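Side-chain contacts in ABC transporter (Caldanaerobius, PDB 4G68), which probably binds xylan-derived oligosaccharides outside the cell, serving as the solute-binding component of an ABC transporter in xylan utilization: residues C[95-100]-C[329-334]; C[262-267]-C[279-284]; C[222-225]-C[229-232]; C[57-62]-C[344-349]. All blocks are in the same frame, centred on the assembly; numbering follows the deposited sequence.

Interaction 1. Residues C[95-100]-C[329-334]; sequences APDIFQ and SKYKDE
Asp97 and Ser329 carry this contact almost alone, and the grip lies in the buried part of the interface. The Ser329 hydroxyl donates to Asp97 OD1 with OG and OD1 only 2.5 Å apart, a very short bond whose exact length deserves caution. A chi1 of -175° at Ser329 swings OG away from the residue's own N and across to the carboxylate. Ser329 OG in turn accepts from Tyr331 N, at 3.3 Å and with an N-H...O angle of 146°, which closes an ST turn just ahead of helix 332-353, with Tyr331 at the N-cap position. Strand 98-102, which Asp97 directly precedes, lies between strands 40-45 and 317-325 in the sheet, consistent with the alpha/beta lobe of a periplasmic-binding-protein fold. Asp97 OD2 takes the backbone N of Thr42, so the carboxylate ties strand 40-45 to the turn. Toward solvent the contact thins quickly. The Tyr331 ring brings CD2 no nearer than 4.3 Å to Asp97 OD1, obliquely, while Lys330 CB lies over the centre of one ring face, 3.7 Å above its plane. Lys330 then leads outward, whereas Lys332 folds back so that NZ bonds to Ser329 O at 2.8 Å.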
loop_
_atom_site.group_PDB
_atom_site.type_symbol
_atom_site.label_atom_id
_atom_site.label_comp_id
_atom_site.label_asym_id
_atom_site.label_seq_id
_atom_site.Cartn_x
_atom_site.Cartn_y
_atom_site.Cartn_z
ATOM N N ALA C 95 -9.929 -10.346 19.219
ATOM C CA ALA C 95 -8.972 -10.518 18.118
ATOM C C ALA C 95 -8.371 -11.942 18.086
ATOM O O ALA C 95 -8.272 -12.597 19.146
ATOM C CB ALA C 95 -7.889 -9.464 18.207
ATOM N N PRO C 96 -7.941 -12.410 16.886
ATOM C CA PRO C 96 -7.309 -13.698 16.704
ATOM C C PRO C 96 -5.951 -13.698 17.341
ATOM O O PRO C 96 -5.470 -12.655 17.738
ATOM C CB PRO C 96 -7.124 -13.789 15.193
ATOM C CG PRO C 96 -6.845 -12.367 14.795
ATOM C CD PRO C 96 -7.812 -11.571 15.655
ATOM N N ASP C 97 -5.362 -14.882 17.449
ATOM C CA ASP C 97 -4.013 -15.042 17.990
ATOM C C ASP C 97 -3.046 -14.228 17.157
ATOM O O ASP C 97 -2.227 -13.471 17.712
ATOM C CB ASP C 97 -3.610 -16.528 17.900
ATOM C CG ASP C 97 -4.433 -17.408 18.803
ATOM O OD1 ASP C 97 -4.314 -17.244 20.059
ATOM O OD2 ASP C 97 -5.222 -18.218 18.259
ATOM N N ILE C 98 -3.173 -14.370 15.820
ATOM C CA ILE C 98 -2.308 -13.662 14.869
ATOM C C ILE C 98 -3.135 -12.899 13.851
ATOM O O ILE C 98 -4.097 -13.435 13.310
ATOM C CB ILE C 98 -1.393 -14.613 14.063
ATOM C CG1 ILE C 98 -0.622 -15.560 14.980
ATOM C CG2 ILE C 98 -0.387 -13.798 13.274
ATOM C CD1 ILE C 98 -0.161 -16.821 14.316
ATOM N N PHE C 99 -2.773 -11.655 13.618
ATOM C CA PHE C 99 -3.480 -10.828 12.654
ATOM C C PHE C 99 -2.553 -9.979 11.803
ATOM O O PHE C 99 -1.623 -9.354 12.331
ATOM C CB PHE C 99 -4.572 -9.960 13.338
ATOM C CG PHE C 99 -4.054 -8.893 14.283
ATOM C CD1 PHE C 99 -3.815 -7.564 13.843
ATOM C CD2 PHE C 99 -3.866 -9.189 15.622
ATOM C CE1 PHE C 99 -3.358 -6.592 14.728
ATOM C CE2 PHE C 99 -3.420 -8.225 16.507
ATOM C CZ PHE C 99 -3.183 -6.920 16.067
ATOM N N GLN C 100 -2.854 -9.926 10.498
ATOM C CA GLN C 100 -2.169 -9.025 9.578
ATOM C C GLN C 100 -2.497 -7.585 9.937
ATOM O O GLN C 100 -3.606 -7.309 10.381
ATOM C CB GLN C 100 -2.649 -9.308 8.148
ATOM C CG GLN C 100 -2.026 -8.414 7.052
ATOM C CD GLN C 100 -2.393 -8.883 5.619
ATOM O OE1 GLN C 100 -3.173 -9.806 5.457
ATOM N NE2 GLN C 100 -1.848 -8.218 4.588
ATOM N N SER C 329 -3.821 -13.646 23.721
ATOM C CA SER C 329 -3.684 -15.014 23.234
ATOM C C SER C 329 -3.401 -15.912 24.456
ATOM O O SER C 329 -2.700 -15.520 25.407
ATOM C CB SER C 329 -2.585 -15.179 22.158
ATOM O OG SER C 329 -2.589 -16.529 21.650
ATOM N N LYS C 330 -4.002 -17.090 24.438
ATOM C CA LYS C 330 -3.726 -18.102 25.454
ATOM C C LYS C 330 -2.358 -18.777 25.186
ATOM O O LYS C 330 -1.667 -19.230 26.106
ATOM C CB LYS C 330 -4.834 -19.140 25.401
ATOM C CG LYS C 330 -6.227 -18.564 25.493
ATOM C CD LYS C 330 -6.584 -18.258 26.931
ATOM C CE LYS C 330 -8.088 -18.124 27.136
ATOM N NZ LYS C 330 -8.809 -19.425 26.997
ATOM N N TYR C 331 -1.963 -18.820 23.914
ATOM C CA TYR C 331 -0.757 -19.542 23.500
ATOM C C TYR C 331 0.256 -18.601 22.875
ATOM O O TYR C 331 0.548 -18.686 21.639
ATOM C CB TYR C 331 -1.133 -20.619 22.502
ATOM C CG TYR C 331 -2.446 -21.254 22.830
ATOM C CD1 TYR C 331 -2.556 -22.167 23.874
ATOM C CD2 TYR C 331 -3.582 -20.948 22.090
ATOM C CE1 TYR C 331 -3.776 -22.747 24.181
ATOM C CE2 TYR C 331 -4.805 -21.520 22.389
ATOM C CZ TYR C 331 -4.893 -22.423 23.423
ATOM O OH TYR C 331 -6.132 -22.995 23.694
ATOM N N LYS C 332 0.782 -17.719 23.724
ATOM C CA LYS C 332 1.678 -16.637 23.286
ATOM C C LYS C 332 2.968 -17.138 22.649
ATOM O O LYS C 332 3.345 -16.658 21.557
ATOM C CB LYS C 332 2.032 -15.723 24.457
ATOM C CG LYS C 332 0.880 -14.900 24.972
ATOM C CD LYS C 332 1.314 -14.144 26.224
ATOM C CE LYS C 332 0.150 -13.361 26.826
ATOM N NZ LYS C 332 -0.982 -14.236 27.231
ATOM N N ASP C 333 3.642 -18.084 23.313
ATOM C CA ASP C 333 4.893 -18.644 22.789
ATOM C C ASP C 333 4.624 -19.282 21.383
ATOM O O ASP C 333 5.381 -19.093 20.428
ATOM C CB ASP C 333 5.491 -19.694 23.768
ATOM C CG ASP C 333 6.300 -19.074 24.979
ATOM O OD1 ASP C 333 6.293 -17.822 25.140
ATOM O OD2 ASP C 333 6.971 -19.884 25.773
ATOM N N GLU C 334 3.535 -20.028 21.267
ATOM C CA GLU C 334 3.207 -20.738 20.008
ATOM C C GLU C 334 2.793 -19.758 18.894
ATOM O O GLU C 334 3.212 -19.916 17.724
ATOM C CB GLU C 334 2.100 -21.767 20.270
ATOM C CG GLU C 334 2.529 -22.810 21.325
ATOM C CD GLU C 334 2.268 -22.444 22.827
ATOM O OE1 GLU C 334 1.886 -21.319 23.221
ATOM O OE2 GLU C 334 2.465 -23.354 23.669
#

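Interaction 2. Residues C[262-267]-C[279-284]; sequences EATAEF and NFDAAA
Thr264 and Ala284 meet through their beta carbons, CB to CB at 3.7 Å, and this van der Waals touch brings helix 260-268 against the short helix 283-286. A second van der Waals touch comes from the other branch of the threonine: methyl CG2 lies 4.0 Å from the carboxylate carbon CG of Asp281, the two side chains crossing at about a right angle. A chi1 of 59° sets OG1 between the backbone N and the carbonyl carbon, and turns the methyl to the aspartate. The polar bonds all go elsewhere. Thr264 OG1 bonds to Asp261 O one turn back in its own helix, with a weaker link to Arg260 O. Asp281 OD1 forms a salt bridge with Arg260, and OD2 a hydrogen bond with the hydroxyl of Tyr275 on strand 274-278, the strand that follows helix 260-268 and leads to 279-284. Aromatic packing follows alongside, where Phe267 meets Phe285 edge to face. With its hydroxyl engaged by its own helix, Thr264 presents mainly carbon to the other segment; the buried carboxylate is satisfied by Arg260 and Tyr275, which probably helps it remain ionised beside a methyl group.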
loop_
_atom_site.group_PDB
_atom_site.type_symbol
_atom_site.label_atom_id
_atom_site.label_comp_id
_atom_site.label_asym_id
_atom_site.label_seq_id
_atom_site.Cartn_x
_atom_site.Cartn_y
_atom_site.Cartn_z
ATOM N N GLU C 262 -12.103 -3.605 -8.952
ATOM C CA GLU C 262 -12.740 -3.309 -10.223
ATOM C C GLU C 262 -11.788 -2.521 -11.122
ATOM O O GLU C 262 -11.783 -2.672 -12.332
ATOM C CB GLU C 262 -14.050 -2.556 -10.000
ATOM C CG GLU C 262 -15.074 -3.461 -9.279
ATOM C CD GLU C 262 -16.481 -2.912 -9.182
ATOM O OE1 GLU C 262 -16.715 -1.879 -8.540
ATOM O OE2 GLU C 262 -17.386 -3.574 -9.703
ATOM N N ALA C 263 -10.970 -1.666 -10.512
ATOM C CA ALA C 263 -10.004 -0.901 -11.288
ATOM C C ALA C 263 -8.852 -1.754 -11.844
ATOM O O ALA C 263 -8.512 -1.636 -13.017
ATOM C CB ALA C 263 -9.469 0.258 -10.459
ATOM N N THR C 264 -8.246 -2.604 -10.994
ATOM C CA THR C 264 -7.226 -3.556 -11.445
ATOM C C THR C 264 -7.783 -4.527 -12.555
ATOM O O THR C 264 -7.081 -4.920 -13.501
ATOM C CB THR C 264 -6.590 -4.339 -10.237
ATOM O OG1 THR C 264 -7.617 -5.048 -9.534
ATOM C CG2 THR C 264 -5.947 -3.359 -9.256
ATOM N N ALA C 265 -9.050 -4.900 -12.452
ATOM C CA ALA C 265 -9.647 -5.713 -13.528
ATOM C C ALA C 265 -9.759 -4.902 -14.855
ATOM O O ALA C 265 -9.419 -5.423 -15.929
ATOM C CB ALA C 265 -11.008 -6.257 -13.082
ATOM N N GLU C 266 -10.172 -3.632 -14.762
ATOM C CA GLU C 266 -10.098 -2.693 -15.886
ATOM C C GLU C 266 -8.731 -2.728 -16.564
ATOM O O GLU C 266 -8.607 -3.054 -17.759
ATOM C CB GLU C 266 -10.306 -1.282 -15.385
ATOM C CG GLU C 266 -11.584 -0.673 -15.917
ATOM C CD GLU C 266 -11.739 0.797 -15.563
ATOM O OE1 GLU C 266 -10.843 1.472 -15.052
ATOM O OE2 GLU C 266 -12.834 1.303 -15.789
ATOM N N PHE C 267 -7.708 -2.404 -15.773
ATOM C CA PHE C 267 -6.349 -2.313 -16.273
ATOM C C PHE C 267 -5.810 -3.609 -16.790
ATOM O O PHE C 267 -5.076 -3.577 -17.782
ATOM C CB PHE C 267 -5.399 -1.837 -15.203
ATOM C CG PHE C 267 -4.054 -1.390 -15.736
ATOM C CD1 PHE C 267 -3.965 -0.360 -16.665
ATOM C CD2 PHE C 267 -2.888 -1.980 -15.290
ATOM C CE1 PHE C 267 -2.728 0.071 -17.129
ATOM C CE2 PHE C 267 -1.645 -1.538 -15.718
ATOM C CZ PHE C 267 -1.560 -0.525 -16.665
ATOM N N ASN C 279 2.617 -0.985 -5.088
ATOM C CA ASN C 279 3.281 -2.091 -5.727
ATOM C C ASN C 279 2.468 -3.434 -5.594
ATOM O O ASN C 279 2.663 -4.356 -6.393
ATOM C CB ASN C 279 4.627 -2.254 -5.024
ATOM C CG ASN C 279 4.435 -2.510 -3.551
ATOM O OD1 ASN C 279 3.964 -1.630 -2.798
ATOM N ND2 ASN C 279 4.655 -3.752 -3.154
ATOM N N PHE C 280 1.620 -3.559 -4.541
ATOM C CA PHE C 280 0.912 -4.842 -4.200
ATOM C C PHE C 280 -0.109 -5.178 -5.274
ATOM O O PHE C 280 -0.498 -6.380 -5.465
ATOM C CB PHE C 280 0.149 -4.728 -2.860
ATOM C CG PHE C 280 -0.440 -3.335 -2.625
ATOM C CD1 PHE C 280 -1.692 -2.982 -3.199
ATOM C CD2 PHE C 280 0.222 -2.428 -1.788
ATOM C CE1 PHE C 280 -2.226 -1.716 -2.946
ATOM C CE2 PHE C 280 -0.273 -1.163 -1.565
ATOM C CZ PHE C 280 -1.516 -0.816 -2.131
ATOM N N ASP C 281 -0.513 -4.117 -5.995
ATOM C CA ASP C 281 -1.409 -4.278 -7.144
ATOM C C ASP C 281 -0.761 -4.930 -8.334
ATOM O O ASP C 281 -1.450 -5.425 -9.222
ATOM C CB ASP C 281 -2.113 -2.955 -7.503
ATOM C CG ASP C 281 -3.181 -2.576 -6.464
ATOM O OD1 ASP C 281 -3.602 -3.469 -5.653
ATOM O OD2 ASP C 281 -3.583 -1.382 -6.500
ATOM N N ALA C 282 0.563 -4.990 -8.357
ATOM C CA ALA C 282 1.278 -5.688 -9.470
ATOM C C ALA C 282 0.765 -7.031 -9.781
ATOM O O ALA C 282 0.593 -7.339 -10.960
ATOM C CB ALA C 282 2.756 -5.782 -9.199
ATOM N N ALA C 283 0.494 -7.835 -8.739
ATOM C CA ALA C 283 0.088 -9.246 -8.927
ATOM C C ALA C 283 -1.188 -9.370 -9.746
ATOM O O ALA C 283 -1.303 -10.320 -10.481
ATOM C CB ALA C 283 -0.078 -9.974 -7.582
ATOM N N ALA C 284 -2.104 -8.389 -9.642
ATOM C CA ALA C 284 -3.362 -8.398 -10.471
ATOM C C ALA C 284 -3.062 -8.297 -11.960
ATOM O O ALA C 284 -3.923 -8.622 -12.791
ATOM C CB ALA C 284 -4.311 -7.276 -10.055
#

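Interaction 3. Residues C[222-225]-C[229-232]; sequences DALN and SFDN
Ser229 OG accepts the backbone N-H of Asp231 at 3.0 Å, with an N-H...O angle of 145°, while the carbonyl O of the same serine comes to 4.5 Å from Ala223 CB across the contact. This ST turn lies in the later half of the short loop between helix 217-224 and helix 233-248. An inverse gamma turn centred on Asp231 follows, its Asn232 N to Phe230 O bond weak at 2.9 Å. Asn232 next takes the N-cap position of the second helix, its OD1 receiving Ala234 N, and the loop is led from one helix to the next by local polar bonds.

Across the contact the chemistry turns apolar. Phe230, with chi1 at -74° placing the ring beside its own backbone N, reaches back to the last turn of helix 217-224. Ala223 CB sits over one face of the ring in a CH-pi contact, 4.1 Å from the centroid and 23° off the ring normal, displaced toward the rim. Leu224 comes in at right angles instead: its CD2 branch stands at the ring edge, near the plane, 4.1 Å from Phe230 CE1. Other helices complete the surroundings of the ring, with Met425 and Ile429 of helix 418-429, Trp392 and Phe235 all touching Phe230, while its N-H is held by Gln426 OE1. On the same side of the ring as the alanine methyl, but outside the rim beside the CE2-CZ edge, the Ala223 carbonyl O approaches Phe230 CZ to 3.3 Å.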
loop_
_atom_site.group_PDB
_atom_site.type_symbol
_atom_site.label_atom_id
_atom_site.label_comp_id
_atom_site.label_asym_id
_atom_site.label_seq_id
_atom_site.Cartn_x
_atom_site.Cartn_y
_atom_site.Cartn_z
ATOM N N ASP C 222 5.913 16.568 8.804
ATOM C CA ASP C 222 5.620 17.659 9.739
ATOM C C ASP C 222 4.144 18.020 9.817
ATOM O O ASP C 222 3.648 18.348 10.893
ATOM C CB ASP C 222 6.451 18.911 9.381
ATOM C CG ASP C 222 7.887 18.776 9.772
ATOM O OD1 ASP C 222 8.175 17.810 10.521
ATOM O OD2 ASP C 222 8.719 19.627 9.377
ATOM N N ALA C 223 3.444 17.988 8.683
ATOM C CA ALA C 223 2.028 18.243 8.687
ATOM C C ALA C 223 1.330 17.091 9.385
ATOM O O ALA C 223 0.393 17.316 10.172
ATOM C CB ALA C 223 1.494 18.416 7.270
ATOM N N LEU C 224 1.804 15.869 9.136
ATOM C CA LEU C 224 1.137 14.682 9.676
ATOM C C LEU C 224 1.387 14.539 11.191
ATOM O O LEU C 224 0.563 13.949 11.899
ATOM C CB LEU C 224 1.531 13.405 8.919
ATOM C CG LEU C 224 1.184 13.317 7.430
ATOM C CD1 LEU C 224 1.846 12.107 6.815
ATOM C CD2 LEU C 224 -0.310 13.260 7.191
ATOM N N ASN C 225 2.519 15.073 11.642
ATOM C CA ASN C 225 2.937 15.073 13.046
ATOM C C ASN C 225 2.432 16.312 13.839
ATOM O O ASN C 225 2.746 16.481 15.026
ATOM C CB ASN C 225 4.467 15.036 13.118
ATOM C CG ASN C 225 5.023 13.654 13.018
ATOM O OD1 ASN C 225 4.510 12.765 13.641
ATOM N ND2 ASN C 225 6.133 13.494 12.284
ATOM N N SER C 229 1.250 23.319 9.551
ATOM C CA SER C 229 -0.146 23.352 9.153
ATOM C C SER C 229 -0.320 22.657 7.784
ATOM O O SER C 229 0.549 22.769 6.901
ATOM C CB SER C 229 -0.614 24.802 9.060
ATOM O OG SER C 229 -1.911 24.857 8.523
ATOM N N PHE C 230 -1.446 21.967 7.620
ATOM C CA PHE C 230 -1.908 21.437 6.318
ATOM C C PHE C 230 -2.303 22.537 5.311
ATOM O O PHE C 230 -2.309 22.328 4.074
ATOM C CB PHE C 230 -3.124 20.533 6.516
ATOM C CG PHE C 230 -2.804 19.202 7.113
ATOM C CD1 PHE C 230 -2.265 18.188 6.333
ATOM C CD2 PHE C 230 -3.070 18.959 8.464
ATOM C CE1 PHE C 230 -2.000 16.936 6.903
ATOM C CE2 PHE C 230 -2.801 17.718 9.047
ATOM C CZ PHE C 230 -2.259 16.708 8.255
ATOM N N ASP C 231 -2.690 23.687 5.836
ATOM C CA ASP C 231 -3.069 24.809 4.980
ATOM C C ASP C 231 -1.768 25.518 4.549
ATOM O O ASP C 231 -1.376 26.530 5.111
ATOM C CB ASP C 231 -4.028 25.766 5.726
ATOM C CG ASP C 231 -4.727 26.749 4.789
ATOM O OD1 ASP C 231 -4.552 26.650 3.553
ATOM O OD2 ASP C 231 -5.461 27.643 5.285
ATOM N N ASN C 232 -1.090 24.918 3.573
ATOM C CA ASN C 232 0.190 25.377 3.078
ATOM C C ASN C 232 0.112 25.265 1.551
ATOM O O ASN C 232 -0.503 24.350 1.026
ATOM C CB ASN C 232 1.273 24.458 3.659
ATOM C CG ASN C 232 2.654 24.712 3.082
ATOM O OD1 ASN C 232 2.894 24.529 1.866
ATOM N ND2 ASN C 232 3.596 25.114 3.953
#

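Interaction 4. Residues C[57-62]-C[344-349]; sequences KEIIDQ and KQLSDM
This is an apolar helix-to-helix contact in which Ile59, near the middle of helix 52-66, meets Gln345, Leu346 and Met349 of helix 332-353. The short axes run 10.6 Å apart at their closest, with an angle of 145° between their directions, so the helices pass in a roughly antiparallel sense. Ile59 touches Gln345 with both branches. CG2 approaches Gln345 CB to 3.5 Å and CG to 3.8 Å, while CD1, at the end of the longer arm, lies 3.7 Å from the same CB. The glutamine takes part through its aliphatic root; its chain bends at chi2 (-59°), about the CB-CG bond whose two carbons do the touching.

Helix 52-66 is the connection of a beta-alpha-beta crossover, since strands 40-45 and 71-76 on either end of it lie parallel and paired in the sheet, and helix 332-353 packs beside it. Ile98 of the neighbouring strand touches Leu342, which also meets Ile59 and Ile60, so the contact continues down toward the sheet. Ile59 CD1 also reaches Met349 CB at 4.4 Å and Leu346 CD2 at 4.5 Å. Chi1 of -66° puts CG1 beside the backbone N, and the extended second torsion carries CD1 on to lie among Gln345, Leu346 and Met349. A polar link also joins the two helices: the hydroxyl of Tyr341 bonds to Ile59 O. Charged pairs stay within each helix, Lys57 NZ with Asp61 OD1 at 3.3 Å and Lys344 NZ with Asp348 OD1 at 3.1 Å, the latter using the syn lone pair of the carboxylate.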
loop_
_atom_site.group_PDB
_atom_site.type_symbol
_atom_site.label_atom_id
_atom_site.label_comp_id
_atom_site.label_asym_id
_atom_site.label_seq_id
_atom_site.Cartn_x
_atom_site.Cartn_y
_atom_site.Cartn_z
ATOM N N LYS C 57 -3.129 -20.426 1.757
ATOM C CA LYS C 57 -3.686 -21.707 2.227
ATOM C C LYS C 57 -2.620 -22.796 2.290
ATOM O O LYS C 57 -2.567 -23.574 3.273
ATOM C CB LYS C 57 -4.871 -22.179 1.360
ATOM C CG LYS C 57 -5.616 -23.378 1.954
ATOM C CD LYS C 57 -6.247 -22.981 3.283
ATOM C CE LYS C 57 -6.571 -24.146 4.210
ATOM N NZ LYS C 57 -7.011 -25.409 3.539
ATOM N N GLU C 58 -1.789 -22.850 1.239
ATOM C CA GLU C 58 -0.715 -23.827 1.110
ATOM C C GLU C 58 0.314 -23.648 2.234
ATOM O O GLU C 58 0.694 -24.608 2.881
ATOM C CB GLU C 58 -0.029 -23.712 -0.262
ATOM C CG GLU C 58 -0.948 -24.062 -1.443
ATOM C CD GLU C 58 -0.268 -23.948 -2.808
ATOM O OE1 GLU C 58 0.809 -23.314 -2.929
ATOM O OE2 GLU C 58 -0.815 -24.500 -3.781
ATOM N N ILE C 59 0.766 -22.417 2.435
ATOM C CA ILE C 59 1.638 -22.071 3.533
ATOM C C ILE C 59 1.073 -22.561 4.868
ATOM O O ILE C 59 1.787 -23.230 5.613
ATOM C CB ILE C 59 1.895 -20.550 3.635
ATOM C CG1 ILE C 59 2.689 -20.048 2.431
ATOM C CG2 ILE C 59 2.686 -20.263 4.902
ATOM C CD1 ILE C 59 2.668 -18.544 2.262
ATOM N N ILE C 60 -0.182 -22.229 5.168
ATOM C CA ILE C 60 -0.873 -22.745 6.369
ATOM C C ILE C 60 -0.809 -24.276 6.395
ATOM O O ILE C 60 -0.442 -24.860 7.424
ATOM C CB ILE C 60 -2.379 -22.341 6.446
ATOM C CG1 ILE C 60 -2.667 -20.827 6.296
ATOM C CG2 ILE C 60 -3.052 -22.940 7.681
ATOM C CD1 ILE C 60 -1.945 -19.863 7.181
ATOM N N ASP C 61 -1.152 -24.914 5.274
ATOM C CA ASP C 61 -1.172 -26.393 5.222
ATOM C C ASP C 61 0.209 -26.995 5.574
ATOM O O ASP C 61 0.306 -27.955 6.375
ATOM C CB ASP C 61 -1.707 -26.916 3.876
ATOM C CG ASP C 61 -3.173 -26.551 3.635
ATOM O OD1 ASP C 61 -3.867 -25.987 4.531
ATOM O OD2 ASP C 61 -3.625 -26.816 2.513
ATOM N N GLN C 62 1.280 -26.420 5.017
ATOM C CA GLN C 62 2.596 -26.938 5.342
ATOM C C GLN C 62 2.919 -26.756 6.836
ATOM O O GLN C 62 3.529 -27.634 7.464
ATOM C CB GLN C 62 3.688 -26.324 4.483
ATOM C CG GLN C 62 4.985 -27.107 4.653
ATOM C CD GLN C 62 6.156 -26.555 3.870
ATOM O OE1 GLN C 62 6.080 -26.356 2.637
ATOM N NE2 GLN C 62 7.271 -26.325 4.588
ATOM N N LYS C 344 7.834 -14.744 7.299
ATOM C CA LYS C 344 8.825 -15.165 6.303
ATOM C C LYS C 344 8.183 -15.761 5.044
ATOM O O LYS C 344 8.564 -15.412 3.933
ATOM C CB LYS C 344 9.856 -16.153 6.911
ATOM C CG LYS C 344 10.740 -16.861 5.882
ATOM C CD LYS C 344 11.720 -15.932 5.146
ATOM C CE LYS C 344 12.483 -16.657 4.026
ATOM N NZ LYS C 344 13.483 -15.740 3.369
ATOM N N GLN C 345 7.227 -16.672 5.212
ATOM C CA GLN C 345 6.550 -17.277 4.050
ATOM C C GLN C 345 5.762 -16.296 3.184
ATOM O O GLN C 345 5.769 -16.438 1.956
ATOM C CB GLN C 345 5.660 -18.461 4.456
ATOM C CG GLN C 345 6.423 -19.611 5.141
ATOM C CD GLN C 345 7.526 -20.196 4.272
ATOM O OE1 GLN C 345 7.288 -20.683 3.170
ATOM N NE2 GLN C 345 8.743 -20.131 4.763
ATOM N N LEU C 346 5.024 -15.387 3.826
ATOM C CA LEU C 346 4.287 -14.337 3.125
ATOM C C LEU C 346 5.241 -13.434 2.360
ATOM O O LEU C 346 4.936 -13.086 1.212
ATOM C CB LEU C 346 3.444 -13.498 4.102
ATOM C CG LEU C 346 2.165 -14.147 4.705
ATOM C CD1 LEU C 346 1.465 -13.139 5.614
ATOM C CD2 LEU C 346 1.204 -14.545 3.609
ATOM N N SER C 347 6.376 -13.067 3.001
ATOM C CA SER C 347 7.393 -12.204 2.363
ATOM C C SER C 347 7.930 -12.862 1.060
ATOM O O SER C 347 8.033 -12.204 0.008
ATOM C CB SER C 347 8.537 -11.939 3.341
ATOM O OG SER C 347 9.566 -11.100 2.748
ATOM N N ASP C 348 8.308 -14.151 1.135
ATOM C CA ASP C 348 8.804 -14.876 -0.068
ATOM C C ASP C 348 7.691 -15.053 -1.134
ATOM O O ASP C 348 7.936 -14.921 -2.346
ATOM C CB ASP C 348 9.251 -16.277 0.316
ATOM C CG ASP C 348 10.562 -16.320 1.049
ATOM O OD1 ASP C 348 11.158 -15.259 1.354
ATOM O OD2 ASP C 348 11.016 -17.498 1.276
ATOM N N MET C 349 6.473 -15.354 -0.681
ATOM C CA MET C 349 5.325 -15.457 -1.575
ATOM C C MET C 349 5.184 -14.116 -2.332
ATOM O O MET C 349 5.106 -14.113 -3.546
ATOM C CB MET C 349 4.036 -15.727 -0.767
ATOM C CG MET C 349 2.764 -15.757 -1.618
ATOM S SD MET C 349 1.216 -15.644 -0.704
ATOM C CE MET C 349 1.085 -13.877 -0.378
#

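Two of the four contacts share an element: interactions 1 and 4 both use helix 332-353, the first at its start and the second in its later half, their centres about 17 Å apart. Their chemistry differs accordingly, a carboxylate-hydroxyl bond at the turn leading into the helix and aliphatic carbon serving between helices. Interaction 2 is buried, its centre about 12 Å from that of the chain, and sends its polar bonds to residues outside the two segments. Interactions 1, 3 and 4 are partly buried, their centres about 20 to 24 Å out. Interaction 3, on the opposite side of the chain's centre from interactions 2 and 4, spans only a short loop and relies on an aromatic ring.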